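PDB 3WWC: oxidized polyvinyl alcohol hydrolase, which hydrolyses beta-diketones such as 4,6-nonanedione and oxidized polyvinyl alcohol, in the second step of polyvinyl alcohol degradation. Local coordinates for residues 100-105 / 114-119. The protein carries 1 engineered substitution. Numbering follows the deposited sequence.
Sequences PVRACA and ERCNGP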
loop_
_atom_site.group_PDB
_atom_site.type_symbol
_atom_site.label_atom_id
_atom_site.label_comp_id
_atom_site.label_asym_id
_atom_site.label_seq_id
_atom_site.Cartn_x
_atom_site.Cartn_y
_atom_site.Cartn_z
ATOM N N PRO A 100 8.796 5.034 5.210
ATOM C CA PRO A 100 8.340 6.348 5.673
ATOM C C PRO A 100 7.646 6.305 7.011
ATOM O O PRO A 100 6.969 5.340 7.334
ATOM C CB PRO A 100 7.342 6.780 4.583
ATOM C CG PRO A 100 6.734 5.401 4.119
ATOM C CD PRO A 100 7.947 4.482 4.108
ATOM N N VAL A 101 7.829 7.374 7.789
ATOM C CA VAL A 101 7.130 7.537 9.080
ATOM C C VAL A 101 5.844 8.298 8.777
ATOM O O VAL A 101 5.833 9.222 7.935
ATOM C CB VAL A 101 8.027 8.310 10.053
ATOM C CG1 VAL A 101 7.302 8.613 11.398
ATOM C CG2 VAL A 101 9.283 7.462 10.317
ATOM N N ARG A 102 4.760 7.949 9.452
ATOM C CA ARG A 102 3.466 8.602 9.253
ATOM C C ARG A 102 3.522 10.070 9.715
ATOM O O ARG A 102 4.173 10.390 10.733
ATOM C CB ARG A 102 2.376 7.852 10.047
ATOM C CG ARG A 102 2.138 6.438 9.524
ATOM C CD ARG A 102 1.243 5.587 10.452
ATOM N NE ARG A 102 1.984 5.359 11.675
ATOM C CZ ARG A 102 1.476 4.882 12.796
ATOM N NH1 ARG A 102 0.194 4.513 12.860
ATOM N NH2 ARG A 102 2.254 4.892 13.898
ATOM N N ALA A 103 2.867 10.961 8.978
ATOM C CA ALA A 103 2.876 12.375 9.337
ATOM C C ALA A 103 2.356 12.584 10.771
ATOM O O ALA A 103 2.946 13.362 11.558
ATOM C CB ALA A 103 1.989 13.135 8.325
ATOM N N CYS A 104 1.287 11.872 11.117
ATOM C CA CYS A 104 0.693 11.990 12.440
ATOM C C CYS A 104 1.663 11.610 13.571
ATOM O O CYS A 104 1.419 11.985 14.710
ATOM C CB CYS A 104 -0.591 11.083 12.530
ATOM S SG CYS A 104 -0.221 9.295 12.183
ATOM N N ALA A 105 2.700 10.822 13.271
ATOM C CA ALA A 105 3.651 10.400 14.323
ATOM C C ALA A 105 4.691 11.473 14.653
ATOM O O ALA A 105 5.561 11.258 15.510
ATOM C CB ALA A 105 4.367 9.120 13.893
ATOM N N GLU A 114 -0.928 6.383 19.020
ATOM C CA GLU A 114 -1.143 7.691 19.628
ATOM C C GLU A 114 -1.210 8.800 18.582
ATOM O O GLU A 114 -0.254 9.034 17.861
ATOM C CB GLU A 114 -0.008 7.992 20.634
ATOM C CG GLU A 114 0.220 6.875 21.690
ATOM C CD GLU A 114 1.355 5.883 21.354
ATOM O OE1 GLU A 114 1.546 5.526 20.163
ATOM O OE2 GLU A 114 2.089 5.492 22.305
ATOM N N ARG A 115 -2.368 9.478 18.535
ATOM C CA ARG A 115 -2.639 10.562 17.603
ATOM C C ARG A 115 -2.569 10.148 16.171
ATOM O O ARG A 115 -2.421 11.025 15.311
ATOM C CB ARG A 115 -1.702 11.764 17.850
ATOM C CG ARG A 115 -1.880 12.276 19.286
ATOM C CD ARG A 115 -0.879 13.336 19.815
ATOM N NE ARG A 115 0.468 12.838 20.175
ATOM C CZ ARG A 115 0.792 12.063 21.229
ATOM N NH1 ARG A 115 2.071 11.701 21.414
ATOM N NH2 ARG A 115 -0.132 11.655 22.099
ATOM N N CYS A 116 -2.593 8.845 15.911
ATOM C CA CYS A 116 -2.584 8.320 14.558
ATOM C C CYS A 116 -3.792 7.459 14.263
ATOM O O CYS A 116 -4.336 7.507 13.165
ATOM C CB CYS A 116 -1.331 7.454 14.321
ATOM S SG CYS A 116 0.214 8.378 14.016
ATOM N N ASN A 117 -4.209 6.643 15.231
ATOM C CA ASN A 117 -5.294 5.699 15.005
ATOM C C ASN A 117 -6.656 6.347 15.202
ATOM O O ASN A 117 -7.232 6.304 16.309
ATOM C CB ASN A 117 -5.097 4.523 15.972
ATOM C CG ASN A 117 -6.206 3.508 15.880
ATOM O OD1 ASN A 117 -6.822 3.359 14.836
ATOM N ND2 ASN A 117 -6.474 2.799 16.997
ATOM N N GLY A 118 -7.185 6.953 14.144
ATOM C CA GLY A 118 -8.472 7.597 14.237
ATOM C C GLY A 118 -8.757 8.308 12.928
ATOM O O GLY A 118 -7.939 8.291 12.005
ATOM N N PRO A 119 -9.907 8.957 12.826
ATOM C CA PRO A 119 -10.341 9.683 11.635
ATOM C C PRO A 119 -9.362 10.778 11.204
ATOM O O PRO A 119 -8.654 11.403 12.019
ATOM C CB PRO A 119 -11.696 10.251 12.055
ATOM C CG PRO A 119 -12.117 9.375 13.186
ATOM C CD PRO A 119 -10.871 9.099 13.936
HETATM O O HOH W 1 1.736 10.858 17.215
#
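Arg102 lays one face of its guanidinium over the disulfide sulfur of Cys116: SG sits 3.9 Å above the plane, over its centre, while Cys116 CB approaches Arg102 NH1 at 3.6 Å. The bend at chi3 (-67°) turns the guanidinium so that its face meets the sulfur, a reach that suits arginine. Its N-H groups serve backbone oxygens outside the two segments, NH2 giving a hydrogen bond to Arg112 O and NH1 a weak one to Ser71 O. With an alanine here, this side of the sulfur would probably lie uncovered and Arg112 O would lack its donor. The covalent link itself joins Cys104 SG to Cys116 SG at 2.1 Å, with chi3 of 104°. CB of Cys104 already points toward 114-119, 3.3 Å from Arg115 O, and chi1 of 58° sets SG within bonding distance of its partner. Ala105 CB, a small methyl, lies 4.2 Å from Cys116 SG. A water donates to both Cys104 O and Glu114 O, bridging backbones that share no direct hydrogen bond. Within the long loop between strand 96-100 and helix 148-160, the excursion from Cys104 to Cys116 is thus tied off chiefly by a covalent bond, consistent with the disulfide limiting its movement.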